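Local coordinates for protein K5 lyase (Enterobacteria phage k1-5, PDB 2X3H) that is a lyase that probably cleaves the K5 capsular polysaccharide of the phage's host, built as a trimeric tail spike, at residues 282-293 with 304-315; 231-242 with 255-266. One frame throughout, in Å; residues are numbered along the deposited sequence.

In the fold
Both contacts lie in the parallel beta-helix that forms the body of the tail spike, and each joins equivalent strands and the following bends of two successive coils. Contact 2 pairs strand 227-234 with strand 252-259; contact 1, which opens only after contact 2 has closed along the chain, pairs strand 279-286 with strand 302-309. The two middle strands, 252-259 and 279-286, are themselves neighbours, so the four run side by side and parallel, and the contact centres are about 9 Å apart. Met284 N lies 2.8 Å from Val256 O, a probable hydrogen bond between the two contacts. Both contacts touch the second subunit, placing this face of the coils at the trimer interface.

Contact 1 (282-293 with 304-315); sequences GVMANNPKYAAV and SDVLVDYSTSDA
Pro288 lies over one face of the Tyr310 ring, with its CD 4.1 Å above the plane and offset toward the rim, a flat hydrophobic seat suited to a proline. The amide of Asn287 and the carboxylate of Asp309 stand side by side with planes 79° apart. Asn287 ND2 donates to Asp309 OD2 (3.2 Å) from above the carboxylate plane, and its other bond, to Asn286 OD1 at 2.9 Å, lies in the amide plane; two acceptors thus fix the amide's rotation. Asp309 in turn closes an Asx turn through Ser311 N. With its OG anti to the backbone N (chi1 175°), Ser313 reaches Pro288 O at 2.8 Å and also receives Ala315 N. At the outer end, a weak salt bridge links Lys289 NZ to Asp314 OD1. Small Ala292 fits its CB between Val306 CG1 (3.8 Å) and Val308, inside the coil, whereas Met284 SD packs on Leu307 CD2 on the opposite sheet face. The strands beneath are parallel, their axes 5° apart, as in successive coils of a beta-helix. Strand 252-259 flanks 282-286 and strand 329-336 flanks 304-309, while the hydroxyl of Tyr250 of the second subunit is hydrogen-bonded to Asp309 OD2.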
loop_
_atom_site.group_PDB
_atom_site.type_symbol
_atom_site.label_atom_id
_atom_site.label_comp_id
_atom_site.label_asym_id
_atom_site.label_seq_id
_atom_site.Cartn_x
_atom_site.Cartn_y
_atom_site.Cartn_z
ATOM N N GLY A 282 0.195 -7.196 3.794
ATOM C CA GLY A 282 -0.572 -7.261 5.032
ATOM C C GLY A 282 -0.025 -8.321 5.975
ATOM O O GLY A 282 -0.620 -9.384 6.137
ATOM N N VAL A 283 1.119 -8.032 6.587
ATOM C CA VAL A 283 1.742 -8.937 7.541
ATOM C C VAL A 283 1.658 -8.322 8.934
ATOM O O VAL A 283 2.096 -7.191 9.143
ATOM C CB VAL A 283 3.224 -9.199 7.172
ATOM C CG1 VAL A 283 3.902 -10.101 8.221
ATOM C CG2 VAL A 283 3.329 -9.788 5.738
ATOM N N MET A 284 1.058 -9.054 9.870
ATOM C CA MET A 284 0.966 -8.624 11.262
ATOM C C MET A 284 1.889 -9.505 12.086
ATOM O O MET A 284 1.622 -10.703 12.255
ATOM C CB MET A 284 -0.475 -8.783 11.769
ATOM C CG MET A 284 -0.606 -8.643 13.276
ATOM S SD MET A 284 -0.105 -7.008 13.856
ATOM C CE MET A 284 -1.321 -5.992 13.021
ATOM N N ALA A 285 2.970 -8.912 12.586
ATOM C CA ALA A 285 3.973 -9.622 13.363
ATOM C C ALA A 285 3.841 -9.232 14.823
ATOM O O ALA A 285 4.383 -8.217 15.266
ATOM C CB ALA A 285 5.378 -9.318 12.832
ATOM N N ASN A 286 3.075 -10.035 15.555
ATOM C CA ASN A 286 2.866 -9.836 16.971
ATOM C C ASN A 286 4.035 -10.480 17.704
ATOM O O ASN A 286 4.026 -11.685 17.973
ATOM C CB ASN A 286 1.519 -10.460 17.364
ATOM C CG ASN A 286 1.291 -10.502 18.868
ATOM O OD1 ASN A 286 2.113 -10.019 19.651
ATOM N ND2 ASN A 286 0.163 -11.097 19.280
ATOM N N ASN A 287 5.061 -9.681 17.986
ATOM C CA ASN A 287 6.185 -10.109 18.816
ATOM C C ASN A 287 6.935 -11.353 18.333
ATOM O O ASN A 287 7.053 -12.361 19.040
ATOM C CB ASN A 287 5.749 -10.198 20.282
ATOM C CG ASN A 287 5.489 -8.830 20.854
ATOM O OD1 ASN A 287 6.420 -8.170 21.307
ATOM N ND2 ASN A 287 4.251 -8.343 20.723
ATOM N N PRO A 288 7.509 -11.251 17.135
ATOM C CA PRO A 288 8.327 -12.344 16.661
ATOM C C PRO A 288 9.633 -12.332 17.447
ATOM O O PRO A 288 9.915 -11.375 18.197
ATOM C CB PRO A 288 8.573 -11.979 15.195
ATOM C CG PRO A 288 8.570 -10.469 15.186
ATOM C CD PRO A 288 7.521 -10.086 16.225
ATOM N N LYS A 289 10.430 -13.380 17.276
ATOM C CA LYS A 289 11.675 -13.508 18.026
ATOM C C LYS A 289 12.906 -13.117 17.217
ATOM O O LYS A 289 14.002 -13.039 17.770
ATOM C CB LYS A 289 11.842 -14.928 18.568
ATOM C CG LYS A 289 11.045 -15.219 19.834
ATOM C CD LYS A 289 9.630 -15.645 19.536
ATOM C CE LYS A 289 9.079 -16.524 20.652
ATOM N NZ LYS A 289 9.275 -15.938 22.003
ATOM N N TYR A 290 12.735 -12.863 15.917
ATOM C CA TYR A 290 13.868 -12.432 15.088
ATOM C C TYR A 290 13.509 -11.413 14.022
ATOM O O TYR A 290 14.145 -10.367 13.934
ATOM C CB TYR A 290 14.576 -13.631 14.448
ATOM C CG TYR A 290 15.879 -13.245 13.775
ATOM C CD1 TYR A 290 17.059 -13.151 14.503
ATOM C CD2 TYR A 290 15.921 -12.930 12.414
ATOM C CE1 TYR A 290 18.252 -12.782 13.893
ATOM C CE2 TYR A 290 17.106 -12.573 11.795
ATOM C CZ TYR A 290 18.272 -12.498 12.542
ATOM O OH TYR A 290 19.467 -12.146 11.942
ATOM N N ALA A 291 12.499 -11.714 13.203
ATOM C CA ALA A 291 12.105 -10.778 12.141
ATOM C C ALA A 291 10.646 -10.946 11.762
ATOM O O ALA A 291 10.087 -12.042 11.884
ATOM C CB ALA A 291 12.974 -10.974 10.929
ATOM N N ALA A 292 10.018 -9.867 11.303
ATOM C CA ALA A 292 8.673 -9.996 10.739
ATOM C C ALA A 292 8.732 -10.728 9.401
ATOM O O ALA A 292 8.009 -11.707 9.184
ATOM C CB ALA A 292 8.002 -8.628 10.572
ATOM N N VAL A 293 9.610 -10.262 8.517
ATOM C CA VAL A 293 9.662 -10.775 7.147
ATOM C C VAL A 293 11.095 -11.046 6.741
ATOM O O VAL A 293 11.960 -10.174 6.860
ATOM C CB VAL A 293 9.067 -9.730 6.157
ATOM C CG1 VAL A 293 9.302 -10.169 4.711
ATOM C CG2 VAL A 293 7.592 -9.522 6.423
ATOM N N SER A 304 4.460 -5.517 1.110
ATOM C CA SER A 304 3.735 -4.267 1.357
ATOM C C SER A 304 2.885 -4.322 2.620
ATOM O O SER A 304 2.098 -5.248 2.787
ATOM C CB SER A 304 2.866 -3.945 0.136
ATOM O OG SER A 304 2.179 -2.719 0.297
ATOM N N ASP A 305 3.044 -3.317 3.488
ATOM C CA ASP A 305 2.216 -3.147 4.713
ATOM C C ASP A 305 2.538 -4.209 5.770
ATOM O O ASP A 305 1.855 -5.226 5.890
ATOM C CB ASP A 305 0.715 -3.080 4.387
ATOM C CG ASP A 305 0.347 -1.829 3.600
ATOM O OD1 ASP A 305 1.091 -0.840 3.680
ATOM O OD2 ASP A 305 -0.686 -1.843 2.896
ATOM N N VAL A 306 3.609 -3.946 6.504
ATOM C CA VAL A 306 4.161 -4.863 7.502
ATOM C C VAL A 306 4.170 -4.162 8.852
ATOM O O VAL A 306 4.838 -3.131 9.011
ATOM C CB VAL A 306 5.601 -5.275 7.136
ATOM C CG1 VAL A 306 6.199 -6.195 8.213
ATOM C CG2 VAL A 306 5.636 -5.924 5.728
ATOM N N LEU A 307 3.401 -4.689 9.813
ATOM C CA LEU A 307 3.318 -4.058 11.130
ATOM C C LEU A 307 3.981 -5.009 12.107
ATOM O O LEU A 307 3.600 -6.178 12.201
ATOM C CB LEU A 307 1.856 -3.796 11.532
ATOM C CG LEU A 307 1.637 -2.910 12.766
ATOM C CD1 LEU A 307 0.224 -2.380 12.712
ATOM C CD2 LEU A 307 1.893 -3.656 14.090
ATOM N N VAL A 308 4.973 -4.518 12.834
ATOM C CA VAL A 308 5.696 -5.387 13.765
ATOM C C VAL A 308 5.866 -4.719 15.125
ATOM O O VAL A 308 6.234 -3.551 15.210
ATOM C CB VAL A 308 7.032 -5.914 13.160
ATOM C CG1 VAL A 308 7.907 -4.789 12.703
ATOM C CG2 VAL A 308 7.779 -6.841 14.138
ATOM N N ASP A 309 5.528 -5.457 16.185
ATOM C CA ASP A 309 5.717 -4.991 17.561
ATOM C C ASP A 309 6.643 -5.946 18.294
ATOM O O ASP A 309 6.510 -7.156 18.141
ATOM C CB ASP A 309 4.385 -4.944 18.297
ATOM C CG ASP A 309 4.542 -4.583 19.773
ATOM O OD1 ASP A 309 5.341 -3.676 20.073
ATOM O OD2 ASP A 309 3.857 -5.199 20.624
ATOM N N TYR A 310 7.569 -5.395 19.074
ATOM C CA TYR A 310 8.483 -6.200 19.898
ATOM C C TYR A 310 8.302 -5.967 21.414
ATOM O O TYR A 310 9.101 -6.468 22.210
ATOM C CB TYR A 310 9.942 -5.898 19.513
ATOM C CG TYR A 310 10.400 -6.647 18.275
ATOM C CD1 TYR A 310 10.826 -7.962 18.360
ATOM C CD2 TYR A 310 10.373 -6.048 17.017
ATOM C CE1 TYR A 310 11.231 -8.664 17.233
ATOM C CE2 TYR A 310 10.785 -6.735 15.892
ATOM C CZ TYR A 310 11.204 -8.053 16.001
ATOM O OH TYR A 310 11.620 -8.779 14.892
ATOM N N SER A 311 7.276 -5.211 21.796
ATOM C CA SER A 311 7.115 -4.767 23.199
ATOM C C SER A 311 7.076 -5.891 24.231
ATOM O O SER A 311 7.413 -5.663 25.396
ATOM C CB SER A 311 5.873 -3.890 23.358
ATOM O OG SER A 311 4.698 -4.648 23.169
ATOM N N THR A 312 6.666 -7.092 23.828
ATOM C CA THR A 312 6.620 -8.213 24.787
ATOM C C THR A 312 7.502 -9.393 24.365
ATOM O O THR A 312 7.331 -10.519 24.861
ATOM C CB THR A 312 5.186 -8.723 25.020
ATOM O OG1 THR A 312 4.661 -9.280 23.813
ATOM C CG2 THR A 312 4.291 -7.595 25.521
ATOM N N SER A 313 8.421 -9.139 23.436
ATOM C CA SER A 313 9.264 -10.193 22.858
ATOM C C SER A 313 10.585 -10.390 23.585
ATOM O O SER A 313 11.191 -9.422 24.055
ATOM C CB SER A 313 9.589 -9.865 21.406
ATOM O OG SER A 313 10.498 -10.822 20.893
ATOM N N ASP A 314 11.050 -11.638 23.650
ATOM C CA ASP A 314 12.368 -11.923 24.208
ATOM C C ASP A 314 13.491 -11.912 23.158
ATOM O O ASP A 314 14.623 -12.305 23.448
ATOM C CB ASP A 314 12.375 -13.228 25.033
ATOM C CG ASP A 314 12.042 -14.468 24.209
ATOM O OD1 ASP A 314 11.976 -14.384 22.961
ATOM O OD2 ASP A 314 11.854 -15.555 24.819
ATOM N N ALA A 315 13.186 -11.424 21.954
ATOM C CA ALA A 315 14.194 -11.252 20.918
ATOM C C ALA A 315 15.411 -10.507 21.463
ATOM O O ALA A 315 15.266 -9.497 22.149
ATOM C CB ALA A 315 13.599 -10.460 19.750
#

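Contact 2 (231-242 with 255-266); sequences VIAKNYPQFGAV and NVIGADCQHVTY
Strands 231-234 and 255-259 run parallel, their axes 4.8 Å apart, and after an intervening bend the pairing resumes between Val242 and Thr265 with the register shifted by two residues. Across the bend, Phe239 directs its ring edge at a face of Tyr266 in a T-shaped stack, centroids 5.2 Å apart and planes at 90°. Phe239 CD1 sits over the tyrosine face toward its rim, and Gln238 CG covers the centre of one phenylalanine face, so a flexible, partly apolar chain serves as packing. Cys261 turns SG toward the other coil, beside its own backbone N (chi1 -62°), where the sulfur accepts a weak bond from Tyr236 N at 3.6 Å; a small, weakly polar side chain suits this buried bend. Asn235 and Asp260 lie alongside one another, amide and carboxylate planes only 11° apart, Asn235 ND2 resting 3.4 Å from Asp260 CB. Inside the coil, Ala241 CB meets Val256 CG1 at 3.6 Å, and Val242 CG2 reaches Val256 CG2 at 4.0 Å: compact side chains fill the core where the chain turns its corner. Val264 O receives both Ala241 N and Val242 N, a double grip at that corner. Gly240, with positive phi, brings its CA within 3.0 Å of His263 O, an approach that suits a residue with no side chain. Strand 198-206 borders 231-234, and strand 279-286 borders 255-259. On the outward face, Ile232 and Ile257 pack on Leu227 of the second subunit, while Lys234 NZ forms a salt bridge with Asp195 of the second subunit.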
loop_
_atom_site.group_PDB
_atom_site.type_symbol
_atom_site.label_atom_id
_atom_site.label_comp_id
_atom_site.label_asym_id
_atom_site.label_seq_id
_atom_site.Cartn_x
_atom_site.Cartn_y
_atom_site.Cartn_z
ATOM N N VAL A 231 -4.250 -16.099 7.349
ATOM C CA VAL A 231 -3.572 -17.128 8.157
ATOM C C VAL A 231 -3.287 -16.572 9.550
ATOM O O VAL A 231 -2.848 -15.428 9.684
ATOM C CB VAL A 231 -2.235 -17.541 7.506
ATOM C CG1 VAL A 231 -1.487 -18.554 8.365
ATOM C CG2 VAL A 231 -2.488 -18.093 6.108
ATOM N N ILE A 232 -3.546 -17.371 10.583
ATOM C CA ILE A 232 -3.227 -16.980 11.954
ATOM C C ILE A 232 -2.406 -18.098 12.567
ATOM O O ILE A 232 -2.919 -19.203 12.792
ATOM C CB ILE A 232 -4.492 -16.731 12.816
ATOM C CG1 ILE A 232 -5.454 -15.758 12.112
ATOM C CG2 ILE A 232 -4.081 -16.230 14.195
ATOM C CD1 ILE A 232 -6.748 -15.468 12.877
ATOM N N ALA A 233 -1.128 -17.831 12.811
ATOM C CA ALA A 233 -0.213 -18.870 13.278
ATOM C C ALA A 233 0.410 -18.464 14.594
ATOM O O ALA A 233 0.870 -17.332 14.730
ATOM C CB ALA A 233 0.880 -19.108 12.230
ATOM N N LYS A 234 0.446 -19.396 15.548
ATOM C CA LYS A 234 0.986 -19.103 16.870
ATOM C C LYS A 234 2.175 -19.983 17.244
ATOM O O LYS A 234 2.099 -21.213 17.165
ATOM C CB LYS A 234 -0.119 -19.214 17.920
ATOM C CG LYS A 234 -1.157 -18.121 17.724
ATOM C CD LYS A 234 -2.324 -18.225 18.659
ATOM C CE LYS A 234 -3.177 -16.960 18.516
ATOM N NZ LYS A 234 -4.534 -17.176 19.047
ATOM N N ASN A 235 3.269 -19.331 17.635
ATOM C CA ASN A 235 4.427 -19.979 18.246
ATOM C C ASN A 235 5.272 -20.845 17.327
ATOM O O ASN A 235 6.037 -21.680 17.808
ATOM C CB ASN A 235 4.023 -20.841 19.447
ATOM C CG ASN A 235 3.153 -20.111 20.438
ATOM O OD1 ASN A 235 2.050 -20.564 20.743
ATOM N ND2 ASN A 235 3.651 -19.011 20.976
ATOM N N TYR A 236 5.163 -20.654 16.021
ATOM C CA TYR A 236 5.999 -21.442 15.108
ATOM C C TYR A 236 7.442 -20.943 15.068
ATOM O O TYR A 236 7.697 -19.746 15.230
ATOM C CB TYR A 236 5.425 -21.456 13.692
ATOM C CG TYR A 236 4.206 -22.343 13.502
ATOM C CD1 TYR A 236 2.938 -21.888 13.830
ATOM C CD2 TYR A 236 4.319 -23.623 12.957
ATOM C CE1 TYR A 236 1.819 -22.673 13.636
ATOM C CE2 TYR A 236 3.191 -24.429 12.761
ATOM C CZ TYR A 236 1.949 -23.945 13.100
ATOM O OH TYR A 236 0.825 -24.691 12.899
ATOM N N PRO A 237 8.399 -21.866 14.865
ATOM C CA PRO A 237 9.808 -21.483 14.842
ATOM C C PRO A 237 10.337 -21.000 13.483
ATOM O O PRO A 237 9.786 -20.049 12.928
ATOM C CB PRO A 237 10.519 -22.755 15.340
ATOM C CG PRO A 237 9.648 -23.857 14.858
ATOM C CD PRO A 237 8.233 -23.332 14.763
ATOM N N GLN A 238 11.385 -21.637 12.949
ATOM C CA GLN A 238 12.145 -21.039 11.841
ATOM C C GLN A 238 11.299 -20.570 10.661
ATOM O O GLN A 238 11.493 -19.461 10.142
ATOM C CB GLN A 238 13.194 -22.016 11.314
ATOM C CG GLN A 238 13.944 -21.518 10.095
ATOM C CD GLN A 238 15.076 -20.577 10.424
ATOM O OE1 GLN A 238 16.126 -20.610 9.774
ATOM N NE2 GLN A 238 14.876 -19.723 11.421
ATOM N N PHE A 239 10.382 -21.416 10.212
ATOM C CA PHE A 239 9.667 -21.112 8.969
ATOM C C PHE A 239 8.347 -20.379 9.148
ATOM O O PHE A 239 7.641 -20.086 8.176
ATOM C CB PHE A 239 9.608 -22.341 8.066
ATOM C CG PHE A 239 10.970 -22.879 7.755
ATOM C CD1 PHE A 239 11.827 -22.158 6.947
ATOM C CD2 PHE A 239 11.423 -24.051 8.327
ATOM C CE1 PHE A 239 13.094 -22.604 6.673
ATOM C CE2 PHE A 239 12.702 -24.514 8.053
ATOM C CZ PHE A 239 13.535 -23.784 7.218
ATOM N N GLY A 240 8.021 -20.077 10.400
ATOM C CA GLY A 240 6.965 -19.111 10.715
ATOM C C GLY A 240 5.562 -19.478 10.262
ATOM O O GLY A 240 5.171 -20.658 10.282
ATOM N N ALA A 241 4.794 -18.452 9.894
ATOM C CA ALA A 241 3.397 -18.615 9.502
ATOM C C ALA A 241 3.251 -19.043 8.039
ATOM O O ALA A 241 2.474 -19.939 7.731
ATOM C CB ALA A 241 2.608 -17.323 9.766
ATOM N N VAL A 242 3.992 -18.383 7.144
ATOM C CA VAL A 242 3.960 -18.718 5.723
ATOM C C VAL A 242 5.370 -18.694 5.161
ATOM O O VAL A 242 6.038 -17.660 5.206
ATOM C CB VAL A 242 3.095 -17.722 4.903
ATOM C CG1 VAL A 242 3.182 -18.052 3.401
ATOM C CG2 VAL A 242 1.640 -17.760 5.369
ATOM N N ASN A 255 -2.671 -10.998 4.347
ATOM C CA ASN A 255 -3.375 -11.078 5.640
ATOM C C ASN A 255 -2.865 -12.217 6.514
ATOM O O ASN A 255 -3.596 -13.167 6.840
ATOM C CB ASN A 255 -4.884 -11.219 5.428
ATOM C CG ASN A 255 -5.546 -9.922 5.009
ATOM O OD1 ASN A 255 -4.913 -8.867 4.950
ATOM N ND2 ASN A 255 -6.835 -9.998 4.717
ATOM N N VAL A 256 -1.604 -12.108 6.891
ATOM C CA VAL A 256 -0.960 -13.123 7.717
ATOM C C VAL A 256 -0.681 -12.557 9.101
ATOM O O VAL A 256 -0.030 -11.522 9.222
ATOM C CB VAL A 256 0.356 -13.572 7.064
ATOM C CG1 VAL A 256 1.068 -14.621 7.922
ATOM C CG2 VAL A 256 0.065 -14.145 5.671
ATOM N N ILE A 257 -1.186 -13.234 10.136
ATOM C CA ILE A 257 -0.871 -12.888 11.524
ATOM C C ILE A 257 0.014 -13.986 12.103
ATOM O O ILE A 257 -0.361 -15.167 12.081
ATOM C CB ILE A 257 -2.147 -12.791 12.397
ATOM C CG1 ILE A 257 -3.122 -11.770 11.822
ATOM C CG2 ILE A 257 -1.790 -12.499 13.870
ATOM C CD1 ILE A 257 -4.417 -11.623 12.629
ATOM N N GLY A 258 1.186 -13.604 12.604
ATOM C CA GLY A 258 2.052 -14.538 13.326
ATOM C C GLY A 258 2.256 -13.983 14.712
ATOM O O GLY A 258 2.681 -12.838 14.863
ATOM N N ALA A 259 1.916 -14.778 15.727
ATOM C CA ALA A 259 2.132 -14.395 17.114
ATOM C C ALA A 259 3.221 -15.257 17.745
ATOM O O ALA A 259 3.159 -16.492 17.694
ATOM C CB ALA A 259 0.823 -14.493 17.912
ATOM N N ASP A 260 4.222 -14.599 18.334
ATOM C CA ASP A 260 5.345 -15.283 18.998
ATOM C C ASP A 260 6.067 -16.329 18.123
ATOM O O ASP A 260 6.571 -17.344 18.623
ATOM C CB ASP A 260 4.866 -15.905 20.318
ATOM C CG ASP A 260 4.094 -14.904 21.182
ATOM O OD1 ASP A 260 4.705 -13.913 21.623
ATOM O OD2 ASP A 260 2.884 -15.104 21.410
ATOM N N CYS A 261 6.118 -16.065 16.819
ATOM C CA CYS A 261 6.857 -16.892 15.863
ATOM C C CYS A 261 8.294 -16.401 15.718
ATOM O O CYS A 261 8.577 -15.244 16.028
ATOM C CB CYS A 261 6.194 -16.820 14.490
ATOM S SG CYS A 261 4.499 -17.443 14.437
ATOM N N GLN A 262 9.200 -17.230 15.202
ATOM C CA GLN A 262 10.574 -16.741 15.019
ATOM C C GLN A 262 10.602 -15.674 13.925
ATOM O O GLN A 262 11.185 -14.604 14.101
ATOM C CB GLN A 262 11.560 -17.862 14.687
ATOM C CG GLN A 262 13.015 -17.406 14.715
ATOM C CD GLN A 262 13.994 -18.554 14.544
ATOM O OE1 GLN A 262 13.637 -19.716 14.740
ATOM N NE2 GLN A 262 15.240 -18.233 14.170
ATOM N N HIS A 263 9.958 -16.009 12.804
ATOM C CA HIS A 263 9.750 -15.125 11.653
ATOM C C HIS A 263 8.272 -15.288 11.293
ATOM O O HIS A 263 7.676 -16.337 11.589
ATOM C CB HIS A 263 10.574 -15.588 10.443
ATOM C CG HIS A 263 12.007 -15.934 10.746
ATOM N ND1 HIS A 263 12.970 -14.986 11.029
ATOM C CD2 HIS A 263 12.649 -17.128 10.743
ATOM C CE1 HIS A 263 14.136 -15.581 11.207
ATOM N NE2 HIS A 263 13.966 -16.881 11.046
ATOM N N VAL A 264 7.655 -14.265 10.695
ATOM C CA VAL A 264 6.257 -14.410 10.287
ATOM C C VAL A 264 6.099 -14.917 8.852
ATOM O O VAL A 264 5.470 -15.953 8.641
ATOM C CB VAL A 264 5.407 -13.145 10.569
ATOM C CG1 VAL A 264 3.944 -13.386 10.156
ATOM C CG2 VAL A 264 5.469 -12.832 12.038
ATOM N N THR A 265 6.663 -14.196 7.876
ATOM C CA THR A 265 6.791 -14.743 6.518
ATOM C C THR A 265 8.265 -14.962 6.193
ATOM O O THR A 265 9.139 -14.203 6.642
ATOM C CB THR A 265 6.116 -13.868 5.446
ATOM O OG1 THR A 265 6.832 -12.642 5.291
ATOM C CG2 THR A 265 4.668 -13.578 5.815
ATOM N N TYR A 266 8.536 -16.017 5.425
ATOM C CA TYR A 266 9.903 -16.460 5.187
ATOM C C TYR A 266 10.033 -16.905 3.735
ATOM O O TYR A 266 9.243 -17.729 3.273
ATOM C CB TYR A 266 10.216 -17.641 6.129
ATOM C CG TYR A 266 11.684 -18.001 6.192
ATOM C CD1 TYR A 266 12.256 -18.852 5.247
ATOM C CD2 TYR A 266 12.505 -17.477 7.188
ATOM C CE1 TYR A 266 13.609 -19.180 5.295
ATOM C CE2 TYR A 266 13.852 -17.801 7.250
ATOM C CZ TYR A 266 14.402 -18.651 6.300
ATOM O OH TYR A 266 15.749 -18.966 6.359
#